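Local coordinates for protein regulator of nonsense transcripts 2 (Homo sapiens, PDB 4CEM) that takes part in nonsense-mediated mRNA decay, in which its three MIF4G domains, the first of them in this structure, probably act as protein-binding scaffolds, at residues S50-N55 / S83-E88; N180-S185 / K241-S246. One frame throughout, in Å; residues are numbered along the deposited sequence.

Contact 1: S50-N55 / S83-E88; sequences SSIKKN and SKYIAE. Unlike the reference sequence in segment 50-55: Ile52 (reference Leu).
Tyr85 lays one face of its ring on the side chain of Asn55, and this stack is the close-packed half of the contact. Asn55 CB sits over the middle of the ring, 3.6 Å from its centroid and only 8° off the ring normal, a CH-pi contact. The amide continues the layer: its plane lies 18° from that of the ring, and Asn55 OD1 rests 3.7 Å from Tyr85 CD1, above one side of the hexagon. Its rotation is fixed from the ND2 end. Asn55 ND2 donates to Ser51 O at 2.9 Å, with Ser51 O nearly in the amide plane, and also to Asp49 O. Ser51 O receives Asn55 N as well, from the opposite face of its carbonyl plane. Two helix starts of the all-helical MIF4G domain meet here, those of helices 52-61 and 86-95. Ser51 is the N-cap of the first, Ser51 OG accepting from Lys54 N at 3.0 Å, and Tyr85 holds the N-cap position of the second. With CG of Tyr85 anti to its carbonyl carbon (chi1 -52°), the ring is carried across to residues 50-55. Without the ring, as with an alanine here, the CB and amide face of Asn55 would probably lose its cover and a gap open between the two helix starts. Toward the phenol end the contacts are fewer and the protein surface begins. Exposed Ile52, a departure from the reference leucine, comes to the ring's edge near its plane, where Ile52 CG1 meets Tyr85 OH at 3.2 Å. Ser50 O, also on this solvent-facing side, approaches obliquely and lies 3.4 Å from Tyr85 OH, while the hydroxymethyl of Ser50 touches the loop at Asn81.

Contact 2: N180-S185 / K241-S246; sequences NADRES and KEYFTS
Asp182, Tyr243 and Ser246 carry most of this contact, in which the turn leaving helix 164-181 lies against one side of helix 230-259. Asp182, the first residue past the helix to leave helical backbone angles, directs its CB at the facing helix, and Asp182 CB comes within 3.7 Å of Tyr243 CE1. The carboxylate, tilted 33° from the ring plane, places Asp182 OD2 3.3 Å from Tyr243 OH, which donates a weak hydrogen bond to it. The stronger partner of Asp182 OD2 is the backbone N of His188. Tyr243 reaches the aspartate because CG is anti to its backbone N (chi1 -176°), which swings the ring out along the helix flank. There it also packs on Ile178 and Ile179, on Val189 and Val192, and on Leu300, with His186 meeting it edge-to-face. One turn further on, Ser246 OG stands 3.2 Å from Asp182 O and 3.8 Å from Arg183 CA, and is hydrogen-bonded to His186 NE2. The CB of Arg183 points away from the helix, and Arg183 NH2 remains 5.2 Å from Glu242 OE2, too far for a salt bridge. The loop connecting successive helices 164-181 and 189-204 is thus packed on the flank of a later one, consistent with the all-helical, HEAT-like fold of MIF4G domains.

How the contacts relate
Contacts 1 and 2 lie on opposite sides of the chain's centre, with their own centres 44 Å apart and their nearest atoms about 28 Å apart, so neither touches the other. They follow in series along the chain: 50-55 and 83-88 have met before 180-185 begins. They differ in depth as well. Contact 1 is peripheral, a surface contact with its centre about 30 Å from that of the chain, whereas contact 2 is partly buried and its centre lies about 17 Å from the same point. All four segments nevertheless belong to the one MIF4G domain, which the two contacts brace at separate places.

Contact 1: S50-N55 / S83-E88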
loop_
_atom_site.group_PDB
_atom_site.type_symbol
_atom_site.label_atom_id
_atom_site.label_comp_id
_atom_site.label_asym_id
_atom_site.label_seq_id
_atom_site.Cartn_x
_atom_site.Cartn_y
_atom_site.Cartn_z
ATOM N N SER A 50 -9.201 26.289 -21.931
ATOM C CA SER A 50 -8.159 26.654 -20.970
ATOM C C SER A 50 -8.657 27.575 -19.866
ATOM O O SER A 50 -7.847 28.152 -19.149
ATOM C CB SER A 50 -7.027 27.386 -21.690
ATOM O OG SER A 50 -6.763 26.800 -22.941
ATOM N N SER A 51 -9.968 27.727 -19.717
ATOM C CA SER A 51 -10.471 28.737 -18.803
ATOM C C SER A 51 -9.867 28.488 -17.424
ATOM O O SER A 51 -9.702 27.338 -17.023
ATOM C CB SER A 51 -12.009 28.753 -18.754
ATOM O OG SER A 51 -12.505 28.036 -17.645
ATOM N N ILE A 52 -9.507 29.566 -16.731
ATOM C CA ILE A 52 -8.975 29.489 -15.374
ATOM C C ILE A 52 -10.049 28.985 -14.432
ATOM O O ILE A 52 -9.764 28.160 -13.567
ATOM C CB ILE A 52 -8.414 30.855 -14.875
ATOM C CG1 ILE A 52 -6.996 31.062 -15.411
ATOM C CG2 ILE A 52 -8.378 30.937 -13.347
ATOM C CD1 ILE A 52 -6.307 32.300 -14.876
ATOM N N LYS A 53 -11.276 29.462 -14.609
ATOM C CA LYS A 53 -12.380 29.047 -13.739
ATOM C C LYS A 53 -12.489 27.515 -13.712
ATOM O O LYS A 53 -12.413 26.896 -12.647
ATOM C CB LYS A 53 -13.727 29.653 -14.179
ATOM C CG LYS A 53 -13.651 31.038 -14.818
ATOM C CD LYS A 53 -15.007 31.749 -14.819
ATOM C CE LYS A 53 -14.991 33.004 -15.697
ATOM N NZ LYS A 53 -16.024 34.011 -15.311
ATOM N N LYS A 54 -12.623 26.914 -14.893
ATOM C CA LYS A 54 -12.920 25.486 -14.996
ATOM C C LYS A 54 -11.736 24.620 -14.597
ATOM O O LYS A 54 -11.882 23.684 -13.812
ATOM C CB LYS A 54 -13.419 25.134 -16.400
ATOM C CG LYS A 54 -14.673 25.914 -16.762
ATOM C CD LYS A 54 -15.755 25.094 -17.441
ATOM C CE LYS A 54 -17.118 25.749 -17.231
ATOM N NZ LYS A 54 -18.142 25.279 -18.204
ATOM N N ASN A 55 -10.562 24.949 -15.111
ATOM C CA ASN A 55 -9.360 24.213 -14.738
ATOM C C ASN A 55 -9.058 24.279 -13.252
ATOM O O ASN A 55 -8.584 23.304 -12.675
ATOM C CB ASN A 55 -8.160 24.681 -15.548
ATOM C CG ASN A 55 -8.131 24.065 -16.924
ATOM O OD1 ASN A 55 -7.459 23.059 -17.143
ATOM N ND2 ASN A 55 -8.883 24.640 -17.853
ATOM N N SER A 83 -2.823 21.922 -19.678
ATOM C CA SER A 83 -1.409 22.165 -19.984
ATOM C C SER A 83 -0.679 23.031 -18.967
ATOM O O SER A 83 0.472 22.749 -18.646
ATOM C CB SER A 83 -1.250 22.818 -21.355
ATOM O OG SER A 83 -1.396 21.868 -22.391
ATOM N N LYS A 84 -1.344 24.076 -18.471
ATOM C CA LYS A 84 -0.730 25.015 -17.540
ATOM C C LYS A 84 -0.917 24.653 -16.074
ATOM O O LYS A 84 -0.329 25.306 -15.212
ATOM C CB LYS A 84 -1.284 26.421 -17.772
ATOM C CG LYS A 84 -0.917 27.031 -19.119
ATOM C CD LYS A 84 -1.599 28.382 -19.289
ATOM C CE LYS A 84 -1.777 28.772 -20.754
ATOM N NZ LYS A 84 -0.495 29.153 -21.417
ATOM N N TYR A 85 -1.721 23.633 -15.771
ATOM C CA TYR A 85 -2.130 23.380 -14.379
ATOM C C TYR A 85 -1.623 22.046 -13.806
ATOM O O TYR A 85 -2.134 21.557 -12.789
ATOM C CB TYR A 85 -3.651 23.482 -14.258
ATOM C CG TYR A 85 -4.220 24.761 -14.831
ATOM C CD1 TYR A 85 -4.401 24.905 -16.208
ATOM C CD2 TYR A 85 -4.574 25.832 -14.004
ATOM C CE1 TYR A 85 -4.918 26.072 -16.743
ATOM C CE2 TYR A 85 -5.092 27.009 -14.533
ATOM C CZ TYR A 85 -5.261 27.118 -15.904
ATOM O OH TYR A 85 -5.771 28.265 -16.460
ATOM N N ILE A 86 -0.588 21.490 -14.430
ATOM C CA ILE A 86 -0.025 20.214 -14.005
ATOM C C ILE A 86 0.400 20.266 -12.544
ATOM O O ILE A 86 -0.077 19.485 -11.723
ATOM C CB ILE A 86 1.182 19.786 -14.882
ATOM C CG1 ILE A 86 0.745 19.513 -16.329
ATOM C CG2 ILE A 86 1.849 18.541 -14.318
ATOM C CD1 ILE A 86 -0.243 18.375 -16.470
ATOM N N ALA A 87 1.285 21.202 -12.220
ATOM C CA ALA A 87 1.850 21.295 -10.872
ATOM C C ALA A 87 0.768 21.363 -9.806
ATOM O O ALA A 87 0.897 20.738 -8.756
ATOM C CB ALA A 87 2.778 22.494 -10.766
ATOM N N GLU A 88 -0.303 22.099 -10.091
ATOM C CA GLU A 88 -1.421 22.261 -9.150
ATOM C C GLU A 88 -2.219 20.963 -9.030
ATOM O O GLU A 88 -2.540 20.522 -7.925
ATOM C CB GLU A 88 -2.353 23.404 -9.587
ATOM C CG GLU A 88 -1.689 24.775 -9.709
ATOM C CD GLU A 88 -1.091 25.042 -11.089
ATOM O OE1 GLU A 88 -0.226 24.258 -11.550
ATOM O OE2 GLU A 88 -1.487 26.046 -11.723
#

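Contact 2: N180-S185 / K241-S246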
loop_
_atom_site.group_PDB
_atom_site.type_symbol
_atom_site.label_atom_id
_atom_site.label_comp_id
_atom_site.label_asym_id
_atom_site.label_seq_id
_atom_site.Cartn_x
_atom_site.Cartn_y
_atom_site.Cartn_z
ATOM N N ASN A 180 13.473 0.618 9.625
ATOM C CA ASN A 180 14.279 1.296 10.635
ATOM C C ASN A 180 13.433 1.919 11.741
ATOM O O ASN A 180 13.828 1.905 12.911
ATOM C CB ASN A 180 15.171 2.345 9.974
ATOM C CG ASN A 180 16.217 1.719 9.070
ATOM O OD1 ASN A 180 16.834 0.716 9.429
ATOM N ND2 ASN A 180 16.418 2.299 7.890
ATOM N N ALA A 181 12.271 2.450 11.373
ATOM C CA ALA A 181 11.328 2.978 12.352
ATOM C C ALA A 181 10.814 1.884 13.292
ATOM O O ALA A 181 10.638 2.130 14.485
ATOM C CB ALA A 181 10.161 3.657 11.654
ATOM N N ASP A 182 10.587 0.682 12.756
ATOM C CA ASP A 182 9.917 -0.388 13.500
ATOM C C ASP A 182 10.830 -1.566 13.836
ATOM O O ASP A 182 10.794 -2.606 13.176
ATOM C CB ASP A 182 8.702 -0.876 12.713
ATOM C CG ASP A 182 7.544 0.097 12.762
ATOM O OD1 ASP A 182 7.767 1.296 13.029
ATOM O OD2 ASP A 182 6.397 -0.344 12.543
ATOM N N ARG A 183 11.645 -1.392 14.873
ATOM C CA ARG A 183 12.510 -2.461 15.381
ATOM C C ARG A 183 12.112 -2.915 16.783
ATOM O O ARG A 183 12.231 -4.094 17.106
ATOM C CB ARG A 183 13.965 -2.009 15.367
ATOM C CG ARG A 183 14.528 -1.898 13.968
ATOM C CD ARG A 183 15.998 -1.547 13.996
ATOM N NE ARG A 183 16.540 -1.431 12.647
ATOM C CZ ARG A 183 17.794 -1.093 12.362
ATOM N NH1 ARG A 183 18.662 -0.830 13.336
ATOM N NH2 ARG A 183 18.185 -1.016 11.092
ATOM N N GLU A 184 11.662 -1.974 17.613
ATOM C CA GLU A 184 11.086 -2.285 18.922
ATOM C C GLU A 184 9.572 -2.077 18.854
ATOM O O GLU A 184 8.795 -3.025 19.003
ATOM C CB GLU A 184 11.709 -1.405 20.021
ATOM C CG GLU A 184 12.910 -2.020 20.741
ATOM C CD GLU A 184 14.145 -2.166 19.864
ATOM O OE1 GLU A 184 14.431 -1.253 19.058
ATOM O OE2 GLU A 184 14.843 -3.194 19.990
ATOM N N SER A 185 9.164 -0.830 18.628
ATOM C CA SER A 185 7.759 -0.497 18.423
ATOM C C SER A 185 7.404 -0.813 16.983
ATOM O O SER A 185 7.955 -0.215 16.058
ATOM C CB SER A 185 7.495 0.990 18.690
ATOM O OG SER A 185 7.720 1.333 20.046
ATOM N N LYS A 241 11.197 -9.715 4.738
ATOM C CA LYS A 241 11.599 -10.821 5.624
ATOM C C LYS A 241 12.324 -10.305 6.849
ATOM O O LYS A 241 12.086 -10.755 7.969
ATOM C CB LYS A 241 12.484 -11.836 4.885
ATOM C CG LYS A 241 11.726 -13.080 4.433
ATOM C CD LYS A 241 12.088 -13.518 3.018
ATOM C CE LYS A 241 11.188 -14.654 2.545
ATOM N NZ LYS A 241 11.370 -14.927 1.093
ATOM N N GLU A 242 13.212 -9.352 6.612
ATOM C CA GLU A 242 13.952 -8.684 7.665
ATOM C C GLU A 242 13.002 -7.965 8.623
ATOM O O GLU A 242 13.187 -8.016 9.838
ATOM C CB GLU A 242 14.917 -7.700 7.026
ATOM C CG GLU A 242 15.978 -7.147 7.938
ATOM C CD GLU A 242 16.737 -6.036 7.254
ATOM O OE1 GLU A 242 17.029 -6.182 6.046
ATOM O OE2 GLU A 242 17.023 -5.014 7.912
ATOM N N TYR A 243 11.986 -7.302 8.078
ATOM C CA TYR A 243 10.933 -6.715 8.906
ATOM C C TYR A 243 10.214 -7.813 9.664
ATOM O O TYR A 243 9.991 -7.709 10.867
ATOM C CB TYR A 243 9.914 -5.961 8.057
ATOM C CG TYR A 243 8.853 -5.252 8.870
ATOM C CD1 TYR A 243 9.037 -3.939 9.296
ATOM C CD2 TYR A 243 7.664 -5.887 9.205
ATOM C CE1 TYR A 243 8.068 -3.281 10.037
ATOM C CE2 TYR A 243 6.684 -5.238 9.943
ATOM C CZ TYR A 243 6.889 -3.935 10.359
ATOM O OH TYR A 243 5.924 -3.282 11.097
ATOM N N PHE A 244 9.841 -8.862 8.941
ATOM C CA PHE A 244 9.129 -9.976 9.531
ATOM C C PHE A 244 9.929 -10.608 10.662
ATOM O O PHE A 244 9.369 -10.971 11.701
ATOM C CB PHE A 244 8.810 -11.035 8.480
ATOM C CG PHE A 244 8.181 -12.259 9.056
ATOM C CD1 PHE A 244 6.868 -12.227 9.492
ATOM C CD2 PHE A 244 8.912 -13.430 9.207
ATOM C CE1 PHE A 244 6.278 -13.353 10.048
ATOM C CE2 PHE A 244 8.329 -14.557 9.763
ATOM C CZ PHE A 244 7.007 -14.519 10.186
ATOM N N THR A 245 11.232 -10.761 10.440
ATOM C CA THR A 245 12.153 -11.214 11.483
ATOM C C THR A 245 12.062 -10.320 12.732
ATOM O O THR A 245 11.807 -10.793 13.846
ATOM C CB THR A 245 13.594 -11.204 10.957
ATOM O OG1 THR A 245 13.723 -12.197 9.934
ATOM C CG2 THR A 245 14.587 -11.475 12.081
ATOM N N SER A 246 12.265 -9.025 12.521
ATOM C CA SER A 246 12.125 -8.038 13.575
ATOM C C SER A 246 10.782 -8.184 14.301
ATOM O O SER A 246 10.731 -8.156 15.525
ATOM C CB SER A 246 12.281 -6.629 12.989
ATOM O OG SER A 246 11.535 -5.688 13.726
#